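PDB 5TPV: WlaRA, TDP-fucose-3,4-ketoisomerase from Campylobacter jejuni subsp. jejuni 81116, which belongs to the WxcM-like group of small, beta-rich proteins in the cupin clan and binds thymidine-5'-diphosphate. Local coordinates for residues B[59-64]-B[103-108]. Numbering follows the deposited sequence.
Sequences IALNGS and DCILLV
Ile59 and Leu107 form an antiparallel hydrogen-bonded pair: Ile59 N donates to Leu107 O at 2.8 Å, and Leu107 N returns a straighter bond (162° at the hydrogen) to Ile59 O. After the non-hydrogen-bonded pair Ala60-Leu106 the register shifts by one, and the N-H groups of Leu61 and Asn62 both point at Ile105 O. Both bonds are weak: that from Leu61 N is bent, and Asn62 N lies 3.4 Å from Ile105 O. Regular pairing resumes where Ile105 N reaches Asn62 O at 3.0 Å, arriving 47° above the carbonyl plane; Cys104 CA adds a CA-H...O contact to the same oxygen. Asn62 ND2 makes a weak bond to Asp103 O, which a CG anti to the backbone N (chi1 -155°) permits, while Asp103 OD2 is hydrogen-bonded to Ser101 OG. At Gly63, which has positive phi, the chains come close, its CA lying 4.1 Å from Cys104 CA. Ile59, Asn62, Ile105 and Leu107 share a face; Leu61, at the bulge, turns toward the partner strand and packs there, its CG 3.9 Å from Leu107 CB and its two methyls against Leu107 CD2. Across the dimer interface this face packs on Tyr36, Leu61 and Ile105 of the second subunit. Two neighbouring inner strands, 56-62 and 105-110, thus join through a classic beta bulge in one sheet of the cupin-type beta fold.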
loop_
_atom_site.group_PDB
_atom_site.type_symbol
_atom_site.label_atom_id
_atom_site.label_comp_id
_atom_site.label_asym_id
_atom_site.label_seq_id
_atom_site.Cartn_x
_atom_site.Cartn_y
_atom_site.Cartn_z
ATOM N N ILE B 59 -2.553 1.833 8.730
ATOM C CA ILE B 59 -1.500 0.962 9.242
ATOM C C ILE B 59 -0.262 1.812 9.465
ATOM O O ILE B 59 0.156 2.563 8.554
ATOM C CB ILE B 59 -1.200 -0.113 8.176
ATOM C CG1 ILE B 59 -2.451 -0.845 7.750
ATOM C CG2 ILE B 59 -0.150 -1.119 8.625
ATOM C CD1 ILE B 59 -2.268 -1.655 6.491
ATOM N N ALA B 60 0.305 1.724 10.678
ATOM C CA ALA B 60 1.610 2.261 10.934
ATOM C C ALA B 60 2.656 1.239 10.519
ATOM O O ALA B 60 2.952 0.333 11.281
ATOM C CB ALA B 60 1.744 2.616 12.403
ATOM N N LEU B 61 3.168 1.354 9.305
ATOM C CA LEU B 61 4.218 0.473 8.821
ATOM C C LEU B 61 5.503 0.688 9.524
ATOM O O LEU B 61 6.288 -0.206 9.642
ATOM C CB LEU B 61 4.575 0.757 7.382
ATOM C CG LEU B 61 3.560 0.418 6.325
ATOM C CD1 LEU B 61 4.203 0.486 4.962
ATOM C CD2 LEU B 61 2.996 -0.963 6.559
ATOM N N ASN B 62 5.761 1.913 9.936
ATOM C CA ASN B 62 6.865 2.124 10.821
ATOM C C ASN B 62 6.507 3.172 11.865
ATOM O O ASN B 62 5.629 3.991 11.659
ATOM C CB ASN B 62 8.104 2.472 9.987
ATOM C CG ASN B 62 9.402 2.120 10.712
ATOM O OD1 ASN B 62 9.553 1.049 11.305
ATOM N ND2 ASN B 62 10.310 3.073 10.733
ATOM N N GLY B 63 7.150 3.123 13.009
ATOM C CA GLY B 63 6.807 4.019 14.103
ATOM C C GLY B 63 5.391 3.884 14.631
ATOM O O GLY B 63 4.758 2.830 14.624
ATOM N N SER B 64 4.861 5.009 15.061
ATOM C CA SER B 64 3.568 5.014 15.717
ATOM C C SER B 64 2.903 6.366 15.541
ATOM O O SER B 64 3.546 7.388 15.329
ATOM C CB SER B 64 3.705 4.727 17.226
ATOM O OG SER B 64 4.559 5.688 17.815
ATOM N N ASP B 103 9.952 8.870 12.683
ATOM C CA ASP B 103 10.092 7.750 11.768
ATOM C C ASP B 103 8.755 7.110 11.342
ATOM O O ASP B 103 8.776 6.096 10.653
ATOM C CB ASP B 103 10.952 6.645 12.427
ATOM C CG ASP B 103 10.436 6.180 13.788
ATOM O OD1 ASP B 103 10.958 5.176 14.333
ATOM O OD2 ASP B 103 9.511 6.793 14.337
ATOM N N CYS B 104 7.610 7.668 11.728
ATOM C CA CYS B 104 6.320 7.101 11.381
ATOM C C CYS B 104 6.171 7.050 9.854
ATOM O O CYS B 104 6.473 7.983 9.152
ATOM C CB CYS B 104 5.140 7.870 11.948
ATOM S SG CYS B 104 3.589 6.953 11.640
ATOM N N ILE B 105 5.743 5.912 9.348
ATOM C CA ILE B 105 5.203 5.820 7.989
ATOM C C ILE B 105 3.796 5.284 8.088
ATOM O O ILE B 105 3.567 4.181 8.598
ATOM C CB ILE B 105 6.003 4.853 7.092
ATOM C CG1 ILE B 105 7.454 5.359 6.989
ATOM C CG2 ILE B 105 5.372 4.682 5.701
ATOM C CD1 ILE B 105 8.405 4.242 6.540
ATOM N N LEU B 106 2.854 6.061 7.578
ATOM C CA LEU B 106 1.443 5.706 7.691
ATOM C C LEU B 106 0.990 5.262 6.337
ATOM O O LEU B 106 1.095 6.036 5.405
ATOM C CB LEU B 106 0.589 6.910 8.105
ATOM C CG LEU B 106 -0.913 6.606 8.194
ATOM C CD1 LEU B 106 -1.235 5.712 9.350
ATOM C CD2 LEU B 106 -1.670 7.927 8.338
ATOM N N LEU B 107 0.507 4.024 6.248
ATOM C CA LEU B 107 -0.100 3.523 5.030
ATOM C C LEU B 107 -1.627 3.424 5.195
ATOM O O LEU B 107 -2.137 2.855 6.176
ATOM C CB LEU B 107 0.467 2.159 4.734
ATOM C CG LEU B 107 -0.070 1.343 3.563
ATOM C CD1 LEU B 107 0.217 1.995 2.241
ATOM C CD2 LEU B 107 0.441 -0.098 3.561
ATOM N N VAL B 108 -2.310 3.819 4.131
ATOM C CA VAL B 108 -3.758 3.794 4.021
ATOM C C VAL B 108 -4.242 3.088 2.773
ATOM O O VAL B 108 -3.821 3.338 1.659
ATOM C CB VAL B 108 -4.282 5.254 4.036
ATOM C CG1 VAL B 108 -5.794 5.270 4.266
ATOM C CG2 VAL B 108 -3.590 6.012 5.154
#